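Local coordinates for lactate utilization protein C (Deinococcus radiodurans, PDB 2G40) that may function in L-lactate utilization, as a homodimer belonging to the LutC/YkgG family, at residues 58-61 / 62-66; 72-75 / 76-80; 98-101 / 102-105; 134-137 / 138-141; 181-184 / 185-189. One frame throughout, in Å; residues are numbered along the deposited sequence. Where two conformers were deposited one is given.

Interaction 1: residues 58-61 / 62-66; sequences HQFE and DRILD
Phe60 and Ile64 sit one turn apart on the buried side of amphipathic helix 53-66. Their contact is a CH-pi interaction: Ile64 CG1 lies over one face of the Phe60 ring, 3.9 Å from its centroid and displaced toward the rim, and Ile64 CD1 carries on to Phe60 CE1 at 3.7 Å. The Phe60 side chain leaves the helix with CG trans to the main-chain N (chi1 -179°), which swings the ring onto Val220 and Val222 of strand 217-223 and onto Ser137. An alanine here removes the whole ring and would probably strip Ile64 CG1 of its partner and open a gap between the helix and that strand. The aliphatic stem of Glu61 runs alongside Leu65, pointing the same way; its CG meets Leu65 CD1 at 3.7 Å, and both residues also touch Tyr71.

Backbone hydrogen bonds of the i to i+4 kind hold these turns: Asp62, Arg63, Ile64 and Leu65 donate to His58, Gln59, Phe60 and Glu61, with Leu65 N to Glu61 O at 2.8 Å.

The polar contacts gather round Arg63, whose chain bends at chi2 and chi3. Its NH2 forms a salt bridge with Asp66 OD2 at 3.2 Å, the oxygen lying in the guanidinium plane, and NE adds a weak bond to the same atom. The Gln59 amide is turned 60° from the guanidinium and sends OE1 to Ser137 OG. One water accepts from Gln59 NE2 at 3.2 Å and, weakly, from Arg63 NH1 at 3.4 Å.

Interaction 2: residues 72-75 / 76-80; sequences THVS and AAELP
The chain leaves extended geometry after Val74 and turns at Ser75, so that Ala76, Ala77 and Glu78 already have helical backbone angles on the way into helix 79-87. Ser75 and Glu78 hold this turn by a reciprocal exchange, the pattern of a capping box: each side chain takes the other's backbone N-H. Ser75 N donates to Glu78 OE1 at 2.8 Å in an almost straight bond (174°), meeting the oxygen on its anti side, 23° out of the carboxylate plane. In return Glu78 N donates to Ser75 OG at 3.1 Å and, weakly, to Ser75 O. The hydroxyl is held between the main-chain N and carbonyl carbon of its own residue (chi1 65°), which aims OG at the incoming N-H and brings it to 3.1 Å from Glu78 CG. Two backbone N-H groups at the turn thus find acceptors. Val74 flanks the exchange: its CB lies 3.6 Å from Glu78 OE1, and its CG2 rests 4.0 Å from Leu79 CA. The backbone of Val74 pairs with Val222 and Gly224, placing the turn at the end of an outer strand of the parallel sheet, while Val74 and Leu79 both pack on Ile221 of strand 217-223 and Leu79 also touches Trp103.

Interaction 3: residues 98-101 / 102-105; sequences GIPA and PWLT
Pro100 and Trp103 meet round a short 3-10 turn, where two successive i to i+3 hydrogen bonds fold the chain. Trp103 N donates to Pro100 O at 3.0 Å and Leu104 N to Ala101 O at 2.9 Å; both donors stand well above the carbonyl planes, 42° and 46° out of them, in keeping with the tight winding. The turn brings the Pro100 ring over one face of the indole. Pro100 CD hangs above the centre of the Trp103 six-membered ring, 3.7 Å from its centroid, in a CH-pi contact, and CG comes within 3.5 Å of Trp103 NE1. This turn belongs to the loop that joins strands 92-94 and 109-111 of the parallel sheet, and the indole reaches from it to Ile83 of helix 79-87. Ile99 crosses Trp103 at about a right angle, its CD1 3.6 Å from CZ3 in an oblique approach. It also crosses Leu104, with Ile99 CG2 3.7 Å from Leu104 CD2, and both aliphatic chains continue onto Leu129. A serine in place of Trp103 is likely to deprive Pro100 CD and CG of the flat surface beside them and Ile99 CD1 of its neighbour, and to lose the loop's contact with Ile83. Pro102, which has no N-H to give, follows Ala101 directly, and the peptide link holds its CD 3.4 Å from Ala101 CB.

Interaction 4: residues 134-137 / 138-141; sequences VAIS and ETGT
Ile136 faces two residues at once because Gly140 has a positive phi (59°): this turns the chain so that Gly140 and Thr141 both lie opposite it, a G1 beta bulge. In the Ile136 side chain chi1 (-58°) puts CG1 trans to the carbonyl carbon, and the extended chi2 then carries CD1 alongside Thr141, 4.0 Å from its CB. The two residues form an antiparallel hydrogen-bonded pair: Ile136 N donates to Thr141 O at 2.8 Å, and Thr141 N returns to Ile136 O at 3.0 Å, in the carbonyl plane and on a lone pair. Glu138 and Thr139 turn the hairpin between strands 134-136 and 141-144 as in a type I turn, closed by a weak bond from Gly140 N to Ser137 O at 3.3 Å. On the same face as Ile136, Thr139 OG1 comes within 3.8 Å of Ile136 CG2 and shares a 2.6 Å hydrogen bond with Thr141 OG1, which also bonds Ser196 OG. Thr139 and Thr141 pack on Val186 of the second subunit, Glu138 OE2 accepts from Val175 N, and Ile136 and Thr141 rest on Trp194. The buried threonine hydroxyls are therefore satisfied within the protein, and their short bond is likely to fix the rotation of both side chains at the subunit interface.

Interaction 5: residues 181-184 / 185-189; sequences AVAA and SVREG
Val182 and Val186 make the tight side of the last turns of helix 175-187. Val186 N donates to Val182 O at 3.1 Å, nearly along the C=O axis, and Val186 CG2, trans to its own carbonyl carbon, comes down on the same oxygen at 3.4 Å. Both valines are buried against Leu192. Ser185 is buried as well, its OG held by Asp145 and Arg147. Beside it a water enters the helix, donating to Ala181 O at 2.9 Å and accepting from Ser185 N at 3.1 Å, so it bridges a donor and an acceptor four residues apart. The helix finishes in a Schellman motif: Gly189 takes a positive phi (83°), where a CB would collide with the carbonyl O of Glu188, and its N bonds Val186 O at 2.9 Å. The side turned to solvent is held by charge and light contact. Glu188 OE1 makes salt bridges to Arg190 and Arg147, whereas the Arg187 chain, bent at chi3 (-63°), folds back over the preceding turn, although Arg187 also touches Ser199 of the second subunit. One guanidinium face lies over Ala184 CA, and the two ends of the group reach the small methyls, NH1 3.6 Å from Ala183 CB and NH2 3.7 Å from Ala184 CB.

How the interactions relate
Interaction 4 is the most buried, a hairpin turn whose hydroxyls are matched within the protein, whereas interactions 2 and 3 lie at the surface and 1 and 5 are partly buried helical turns. Interactions 1 and 4 touch: besides the Gln59-Ser137 bond, Arg63 CB packs on Gly140 CA, fitting helix 53-66 against the hairpin. Interactions 4 and 5 meet through Val134 on Ala181 and Val182, and both reach the second subunit. Interactions 2 and 3 join where Leu79 and Pro80 rest on Trp103, Pro102 and Thr105, so a turn fixed by polar exchange abuts one whose side chains meet through proline and indole. Interactions 1 and 3 lie on opposite sides of the chain's centre.

Interaction 1: residues 58-61 / 62-66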
loop_
_atom_site.group_PDB
_atom_site.type_symbol
_atom_site.label_atom_id
_atom_site.label_comp_id
_atom_site.label_asym_id
_atom_site.label_seq_id
_atom_site.Cartn_x
_atom_site.Cartn_y
_atom_site.Cartn_z
ATOM N N HIS A 58 17.730 6.294 16.843
ATOM C CA HIS A 58 17.301 5.587 18.042
ATOM C C HIS A 58 15.792 5.513 18.132
ATOM O O HIS A 58 15.237 4.482 18.457
ATOM C CB HIS A 58 17.866 6.251 19.284
ATOM C CG HIS A 58 19.341 6.069 19.434
ATOM N ND1 HIS A 58 20.090 6.808 20.322
ATOM C CD2 HIS A 58 20.207 5.228 18.819
ATOM C CE1 HIS A 58 21.356 6.436 20.240
ATOM N NE2 HIS A 58 21.447 5.459 19.360
ATOM N N GLN A 59 15.124 6.598 17.792
ATOM C CA GLN A 59 13.662 6.589 17.743
ATOM C C GLN A 59 13.081 5.605 16.725
ATOM O O GLN A 59 12.126 4.884 17.025
ATOM C CB GLN A 59 13.168 8.003 17.460
ATOM C CG GLN A 59 11.664 8.123 17.379
ATOM C CD GLN A 59 11.257 9.543 17.212
ATOM O OE1 GLN A 59 11.466 10.147 16.158
ATOM N NE2 GLN A 59 10.678 10.091 18.239
ATOM N N PHE A 60 13.652 5.580 15.524
ATOM C CA PHE A 60 13.208 4.698 14.461
ATOM C C PHE A 60 13.355 3.266 14.941
ATOM O O PHE A 60 12.410 2.481 14.855
ATOM C CB PHE A 60 14.044 4.934 13.200
ATOM C CG PHE A 60 13.660 4.080 12.019
ATOM C CD1 PHE A 60 12.371 4.096 11.509
ATOM C CD2 PHE A 60 14.619 3.278 11.391
ATOM C CE1 PHE A 60 12.027 3.331 10.386
ATOM C CE2 PHE A 60 14.298 2.505 10.301
ATOM C CZ PHE A 60 12.979 2.534 9.781
ATOM N N GLU A 61 14.539 2.954 15.477
ATOM C CA GLU A 61 14.795 1.629 16.040
ATOM C C GLU A 61 13.719 1.240 17.057
ATOM O O GLU A 61 13.146 0.152 16.973
ATOM C CB GLU A 61 16.174 1.574 16.704
ATOM C CG GLU A 61 16.481 0.234 17.403
ATOM C CD GLU A 61 17.919 0.137 17.920
ATOM O OE1 GLU A 61 18.571 1.177 18.074
ATOM O OE2 GLU A 61 18.393 -0.984 18.177
ATOM N N ASP A 62 13.452 2.124 18.020
ATOM C CA ASP A 62 12.476 1.846 19.074
ATOM C C ASP A 62 11.109 1.536 18.474
ATOM O O ASP A 62 10.423 0.649 18.916
ATOM C CB ASP A 62 12.308 3.027 20.010
ATOM C CG ASP A 62 13.543 3.317 20.838
ATOM O OD1 ASP A 62 14.469 2.491 20.839
ATOM O OD2 ASP A 62 13.579 4.376 21.504
ATOM N N ARG A 63 10.718 2.319 17.479
ATOM C CA ARG A 63 9.381 2.161 16.905
ATOM C C ARG A 63 9.290 0.879 16.082
ATOM O O ARG A 63 8.250 0.222 16.082
ATOM C CB ARG A 63 8.992 3.383 16.058
ATOM C CG ARG A 63 8.774 4.679 16.830
ATOM C CD ARG A 63 7.583 4.619 17.796
ATOM N NE ARG A 63 7.991 4.092 19.093
ATOM C CZ ARG A 63 8.701 4.770 19.994
ATOM N NH1 ARG A 63 9.097 6.021 19.749
ATOM N NH2 ARG A 63 9.036 4.187 21.146
ATOM N N ILE A 64 10.374 0.521 15.392
ATOM C CA ILE A 64 10.415 -0.709 14.598
ATOM C C ILE A 64 10.396 -1.911 15.535
ATOM O O ILE A 64 9.690 -2.868 15.301
ATOM C CB ILE A 64 11.669 -0.751 13.710
ATOM C CG1 ILE A 64 11.560 0.306 12.609
ATOM C CG2 ILE A 64 11.886 -2.135 13.127
ATOM C CD1 ILE A 64 10.452 0.158 11.611
ATOM N N LEU A 65 11.173 -1.848 16.611
ATOM C CA LEU A 65 11.166 -2.924 17.588
ATOM C C LEU A 65 9.778 -3.085 18.232
ATOM O O LEU A 65 9.325 -4.218 18.436
ATOM C CB LEU A 65 12.276 -2.742 18.628
ATOM C CG LEU A 65 13.703 -2.879 18.068
ATOM C CD1 LEU A 65 14.718 -2.489 19.143
ATOM C CD2 LEU A 65 13.983 -4.282 17.522
ATOM N N ASP A 66 9.095 -1.976 18.528
ATOM C CA ASP A 66 7.751 -2.052 19.139
ATOM C C ASP A 66 6.711 -2.659 18.196
ATOM O O ASP A 66 5.752 -3.272 18.661
ATOM C CB ASP A 66 7.248 -0.677 19.577
ATOM C CG ASP A 66 8.029 -0.104 20.735
ATOM O OD1 ASP A 66 8.696 -0.869 21.459
ATOM O OD2 ASP A 66 7.982 1.134 20.906
HETATM O O HOH W 1 10.749 8.695 21.106
#

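Interaction 2: residues 72-75 / 76-80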
loop_
_atom_site.group_PDB
_atom_site.type_symbol
_atom_site.label_atom_id
_atom_site.label_comp_id
_atom_site.label_asym_id
_atom_site.label_seq_id
_atom_site.Cartn_x
_atom_site.Cartn_y
_atom_site.Cartn_z
ATOM N N THR A 72 18.485 -3.998 12.641
ATOM C CA THR A 72 19.934 -3.950 12.754
ATOM C C THR A 72 20.437 -2.765 11.973
ATOM O O THR A 72 19.859 -2.395 10.967
ATOM C CB THR A 72 20.592 -5.264 12.268
ATOM O OG1 THR A 72 21.992 -5.266 12.613
ATOM C CG2 THR A 72 20.426 -5.446 10.784
ATOM N N HIS A 73 21.497 -2.136 12.464
ATOM C CA HIS A 73 22.130 -1.039 11.755
ATOM C C HIS A 73 23.551 -1.507 11.443
ATOM O O HIS A 73 24.280 -1.903 12.333
ATOM C CB HIS A 73 22.147 0.230 12.605
ATOM C CG HIS A 73 22.624 1.454 11.870
ATOM N ND1 HIS A 73 22.571 2.710 12.428
ATOM C CD2 HIS A 73 23.147 1.619 10.631
ATOM C CE1 HIS A 73 23.058 3.594 11.576
ATOM N NE2 HIS A 73 23.416 2.959 10.476
ATOM N N VAL A 74 23.902 -1.519 10.163
ATOM C CA VAL A 74 25.192 -2.027 9.711
ATOM C C VAL A 74 25.850 -1.022 8.765
ATOM O O VAL A 74 25.202 -0.100 8.287
ATOM C CB VAL A 74 25.025 -3.419 9.006
ATOM C CG1 VAL A 74 24.450 -4.446 9.955
ATOM C CG2 VAL A 74 24.173 -3.295 7.738
ATOM N N SER A 75 27.146 -1.201 8.511
ATOM C CA SER A 75 27.850 -0.466 7.465
ATOM C C SER A 75 27.501 -1.033 6.097
ATOM O O SER A 75 27.033 -2.162 5.993
ATOM C CB SER A 75 29.361 -0.594 7.655
ATOM O OG SER A 75 29.770 -1.957 7.467
ATOM N N ALA A 76 27.787 -0.267 5.043
ATOM C CA ALA A 76 27.613 -0.760 3.669
ATOM C C ALA A 76 28.349 -2.074 3.450
ATOM O O ALA A 76 27.817 -2.978 2.803
ATOM C CB ALA A 76 28.095 0.257 2.674
ATOM N N ALA A 77 29.574 -2.164 3.980
ATOM C CA ALA A 77 30.404 -3.360 3.868
ATOM C C ALA A 77 29.762 -4.570 4.530
ATOM O O ALA A 77 29.924 -5.698 4.070
ATOM C CB ALA A 77 31.776 -3.114 4.493
ATOM N N GLU A 78 29.060 -4.320 5.624
ATOM C CA GLU A 78 28.389 -5.368 6.380
ATOM C C GLU A 78 27.043 -5.772 5.777
ATOM O O GLU A 78 26.494 -6.812 6.136
ATOM C CB GLU A 78 28.184 -4.888 7.820
ATOM C CG GLU A 78 29.484 -4.776 8.615
ATOM C CD GLU A 78 29.321 -4.034 9.947
ATOM O OE1 GLU A 78 28.422 -3.166 10.086
ATOM O OE2 GLU A 78 30.126 -4.312 10.857
ATOM N N LEU A 79 26.505 -4.957 4.874
ATOM C CA LEU A 79 25.145 -5.168 4.388
ATOM C C LEU A 79 24.888 -6.560 3.798
ATOM O O LEU A 79 23.964 -7.226 4.233
ATOM C CB LEU A 79 24.714 -4.072 3.416
ATOM C CG LEU A 79 23.319 -4.219 2.787
ATOM C CD1 LEU A 79 22.204 -4.229 3.834
ATOM C CD2 LEU A 79 23.092 -3.106 1.825
ATOM N N PRO A 80 25.688 -6.997 2.810
ATOM C CA PRO A 80 25.402 -8.321 2.245
ATOM C C PRO A 80 25.354 -9.419 3.298
ATOM O O PRO A 80 24.448 -10.239 3.270
ATOM C CB PRO A 80 26.524 -8.556 1.231
ATOM C CG PRO A 80 27.455 -7.423 1.363
ATOM C CD PRO A 80 26.801 -6.324 2.130
#

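Interaction 3: residues 98-101 / 102-105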
loop_
_atom_site.group_PDB
_atom_site.type_symbol
_atom_site.label_atom_id
_atom_site.label_comp_id
_atom_site.label_asym_id
_atom_site.label_seq_id
_atom_site.Cartn_x
_atom_site.Cartn_y
_atom_site.Cartn_z
ATOM N N GLY A 98 16.083 -3.798 -9.272
ATOM C CA GLY A 98 16.920 -2.656 -8.912
ATOM C C GLY A 98 17.750 -2.809 -7.664
ATOM O O GLY A 98 18.441 -1.866 -7.252
ATOM N N ILE A 99 17.697 -3.976 -7.028
ATOM C CA ILE A 99 18.554 -4.221 -5.868
ATOM C C ILE A 99 19.995 -4.268 -6.368
ATOM O O ILE A 99 20.286 -5.026 -7.294
ATOM C CB ILE A 99 18.172 -5.557 -5.182
ATOM C CG1 ILE A 99 16.829 -5.418 -4.455
ATOM C CG2 ILE A 99 19.277 -6.057 -4.244
ATOM C CD1 ILE A 99 16.836 -4.493 -3.257
ATOM N N PRO A 100 20.902 -3.460 -5.778
ATOM C CA PRO A 100 22.286 -3.557 -6.247
ATOM C C PRO A 100 22.883 -4.959 -6.091
ATOM O O PRO A 100 22.781 -5.561 -5.038
ATOM C CB PRO A 100 23.033 -2.535 -5.383
ATOM C CG PRO A 100 21.980 -1.628 -4.837
ATOM C CD PRO A 100 20.724 -2.424 -4.747
ATOM N N ALA A 101 23.523 -5.461 -7.145
ATOM C CA ALA A 101 24.224 -6.757 -7.085
ATOM C C ALA A 101 25.073 -6.980 -5.819
ATOM O O ALA A 101 25.062 -8.075 -5.269
ATOM C CB ALA A 101 25.090 -6.942 -8.320
ATOM N N PRO A 102 25.852 -5.969 -5.385
ATOM C CA PRO A 102 26.682 -6.116 -4.170
ATOM C C PRO A 102 25.965 -6.505 -2.881
ATOM O O PRO A 102 26.602 -6.989 -1.959
ATOM C CB PRO A 102 27.326 -4.729 -4.019
ATOM C CG PRO A 102 27.356 -4.190 -5.412
ATOM C CD PRO A 102 26.087 -4.666 -6.038
ATOM N N TRP A 103 24.655 -6.301 -2.810
ATOM C CA TRP A 103 23.884 -6.725 -1.639
ATOM C C TRP A 103 23.660 -8.225 -1.573
ATOM O O TRP A 103 23.252 -8.748 -0.543
ATOM C CB TRP A 103 22.508 -6.095 -1.655
ATOM C CG TRP A 103 22.473 -4.616 -1.560
ATOM C CD1 TRP A 103 23.497 -3.730 -1.750
ATOM C CD2 TRP A 103 21.314 -3.847 -1.309
ATOM N NE1 TRP A 103 23.040 -2.451 -1.610
ATOM C CE2 TRP A 103 21.698 -2.490 -1.337
ATOM C CE3 TRP A 103 19.982 -4.169 -1.052
ATOM C CZ2 TRP A 103 20.788 -1.459 -1.112
ATOM C CZ3 TRP A 103 19.073 -3.138 -0.853
ATOM C CH2 TRP A 103 19.481 -1.808 -0.873
ATOM N N LEU A 104 23.872 -8.893 -2.702
ATOM C CA LEU A 104 23.488 -10.271 -2.861
ATOM C C LEU A 104 24.706 -11.149 -2.679
ATOM O O LEU A 104 25.843 -10.738 -2.959
ATOM C CB LEU A 104 22.894 -10.507 -4.245
ATOM C CG LEU A 104 21.799 -9.549 -4.734
ATOM C CD1 LEU A 104 21.331 -10.035 -6.111
ATOM C CD2 LEU A 104 20.640 -9.426 -3.742
ATOM N N THR A 105 24.458 -12.369 -2.236
ATOM C CA THR A 105 25.534 -13.287 -1.905
ATOM C C THR A 105 25.226 -14.683 -2.403
ATOM O O THR A 105 24.066 -15.087 -2.467
ATOM C CB THR A 105 25.758 -13.319 -0.382
ATOM O OG1 THR A 105 24.496 -13.405 0.292
ATOM C CG2 THR A 105 26.432 -12.041 0.068
#

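Interaction 4: residues 134-137 / 138-141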
loop_
_atom_site.group_PDB
_atom_site.type_symbol
_atom_site.label_atom_id
_atom_site.label_comp_id
_atom_site.label_asym_id
_atom_site.label_seq_id
_atom_site.Cartn_x
_atom_site.Cartn_y
_atom_site.Cartn_z
ATOM N N VAL A 134 11.395 6.066 1.760
ATOM C CA VAL A 134 11.702 6.888 2.935
ATOM C C VAL A 134 11.201 6.165 4.172
ATOM O O VAL A 134 10.331 5.290 4.088
ATOM C CB VAL A 134 11.072 8.307 2.826
ATOM C CG1 VAL A 134 9.550 8.237 2.912
ATOM C CG2 VAL A 134 11.680 9.260 3.874
ATOM N N ALA A 135 11.781 6.493 5.324
ATOM C CA ALA A 135 11.285 5.971 6.581
ATOM C C ALA A 135 11.113 7.133 7.527
ATOM O O ALA A 135 11.821 8.123 7.434
ATOM C CB ALA A 135 12.245 4.966 7.193
ATOM N N ILE A 136 10.154 6.990 8.426
ATOM C CA ILE A 136 9.822 8.036 9.379
ATOM C C ILE A 136 10.037 7.508 10.789
ATOM O O ILE A 136 9.441 6.499 11.216
ATOM C CB ILE A 136 8.372 8.487 9.205
ATOM C CG1 ILE A 136 8.123 8.996 7.786
ATOM C CG2 ILE A 136 8.037 9.558 10.221
ATOM C CD1 ILE A 136 6.679 8.839 7.372
ATOM N N SER A 137 10.895 8.204 11.523
ATOM C CA SER A 137 11.269 7.753 12.848
ATOM C C SER A 137 10.129 7.821 13.849
ATOM O O SER A 137 9.955 6.903 14.635
ATOM C CB SER A 137 12.490 8.507 13.362
ATOM O OG SER A 137 12.210 9.839 13.745
ATOM N N GLU A 138 9.341 8.896 13.813
ATOM C CA GLU A 138 8.335 9.121 14.868
ATOM C C GLU A 138 7.283 8.025 14.943
ATOM O O GLU A 138 6.806 7.690 16.030
ATOM C CB GLU A 138 7.680 10.514 14.755
ATOM C CG GLU A 138 6.787 10.755 13.546
ATOM C CD GLU A 138 6.063 12.098 13.597
ATOM O OE1 GLU A 138 5.932 12.663 14.701
ATOM O OE2 GLU A 138 5.615 12.591 12.542
ATOM N N THR A 139 6.949 7.445 13.792
ATOM C CA THR A 139 5.928 6.410 13.714
ATOM C C THR A 139 6.486 5.057 13.313
ATOM O O THR A 139 5.741 4.107 13.197
ATOM C CB THR A 139 4.815 6.837 12.752
ATOM O OG1 THR A 139 5.373 7.187 11.489
ATOM C CG2 THR A 139 4.071 8.016 13.312
ATOM N N GLY A 140 7.800 4.955 13.113
ATOM C CA GLY A 140 8.396 3.693 12.687
ATOM C C GLY A 140 7.798 3.249 11.375
ATOM O O GLY A 140 7.425 2.074 11.200
ATOM N N THR A 141 7.650 4.200 10.460
ATOM C CA THR A 141 7.024 3.935 9.157
ATOM C C THR A 141 8.036 3.754 8.072
ATOM O O THR A 141 8.989 4.522 7.975
ATOM C CB THR A 141 6.130 5.114 8.720
ATOM O OG1 THR A 141 5.085 5.285 9.672
ATOM C CG2 THR A 141 5.514 4.880 7.319
#

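Interaction 5: residues 181-184 / 185-189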
loop_
_atom_site.group_PDB
_atom_site.type_symbol
_atom_site.label_atom_id
_atom_site.label_comp_id
_atom_site.label_asym_id
_atom_site.label_seq_id
_atom_site.Cartn_x
_atom_site.Cartn_y
_atom_site.Cartn_z
ATOM N N ALA A 181 9.221 13.732 0.992
ATOM C CA ALA A 181 10.187 12.874 0.309
ATOM C C ALA A 181 9.547 12.058 -0.783
ATOM O O ALA A 181 10.206 11.714 -1.749
ATOM C CB ALA A 181 10.863 11.940 1.286
ATOM N N VAL A 182 8.279 11.698 -0.609
ATOM C CA VAL A 182 7.584 10.872 -1.606
ATOM C C VAL A 182 6.587 11.661 -2.457
ATOM O O VAL A 182 5.904 11.084 -3.293
ATOM C CB VAL A 182 6.872 9.664 -0.964
ATOM C CG1 VAL A 182 7.884 8.737 -0.333
ATOM C CG2 VAL A 182 5.827 10.091 0.055
ATOM N N ALA A 183 6.512 12.974 -2.244
ATOM C CA ALA A 183 5.601 13.827 -2.999
ATOM C C ALA A 183 5.768 13.647 -4.508
ATOM O O ALA A 183 4.787 13.576 -5.249
ATOM C CB ALA A 183 5.810 15.291 -2.616
ATOM N N ALA A 184 7.009 13.585 -4.979
ATOM C CA ALA A 184 7.243 13.463 -6.417
ATOM C C ALA A 184 6.729 12.147 -6.983
ATOM O O ALA A 184 6.209 12.108 -8.089
ATOM C CB ALA A 184 8.711 13.615 -6.744
ATOM N N SER A 185 6.899 11.070 -6.226
ATOM C CA SER A 185 6.356 9.758 -6.592
ATOM C C SER A 185 4.842 9.829 -6.714
ATOM O O SER A 185 4.265 9.282 -7.647
ATOM C CB SER A 185 6.751 8.723 -5.546
ATOM O OG SER A 185 8.147 8.556 -5.529
ATOM N N VAL A 186 4.212 10.543 -5.783
ATOM C CA VAL A 186 2.764 10.682 -5.780
ATOM C C VAL A 186 2.341 11.454 -7.015
ATOM O O VAL A 186 1.417 11.050 -7.714
ATOM C CB VAL A 186 2.221 11.369 -4.495
ATOM C CG1 VAL A 186 0.719 11.552 -4.580
ATOM C CG2 VAL A 186 2.553 10.527 -3.288
ATOM N N ARG A 187 3.050 12.548 -7.292
ATOM C CA ARG A 187 2.775 13.339 -8.479
ATOM C C ARG A 187 2.962 12.532 -9.777
ATOM O O ARG A 187 2.274 12.781 -10.767
ATOM C CB ARG A 187 3.627 14.612 -8.490
ATOM C CG ARG A 187 3.243 15.630 -7.412
ATOM C CD ARG A 187 3.799 16.988 -7.738
ATOM N NE ARG A 187 5.256 16.950 -7.753
ATOM C CZ ARG A 187 6.038 17.150 -6.698
ATOM N NH1 ARG A 187 5.519 17.431 -5.505
ATOM N NH2 ARG A 187 7.359 17.080 -6.847
ATOM N N GLU A 188 3.874 11.560 -9.744
ATOM C CA GLU A 188 4.129 10.622 -10.846
ATOM C C GLU A 188 3.102 9.504 -10.983
ATOM O O GLU A 188 3.111 8.750 -11.971
ATOM C CB GLU A 188 5.505 9.972 -10.671
ATOM C CG GLU A 188 6.646 10.797 -11.211
ATOM C CD GLU A 188 7.989 10.376 -10.653
ATOM O OE1 GLU A 188 8.138 9.202 -10.238
ATOM O OE2 GLU A 188 8.895 11.225 -10.648
ATOM N N GLY A 189 2.215 9.391 -9.998
ATOM C CA GLY A 189 1.213 8.353 -9.996
ATOM C C GLY A 189 1.705 7.024 -9.461
ATOM O O GLY A 189 1.026 5.993 -9.629
HETATM O O HOH W 2 9.445 11.009 -4.436
#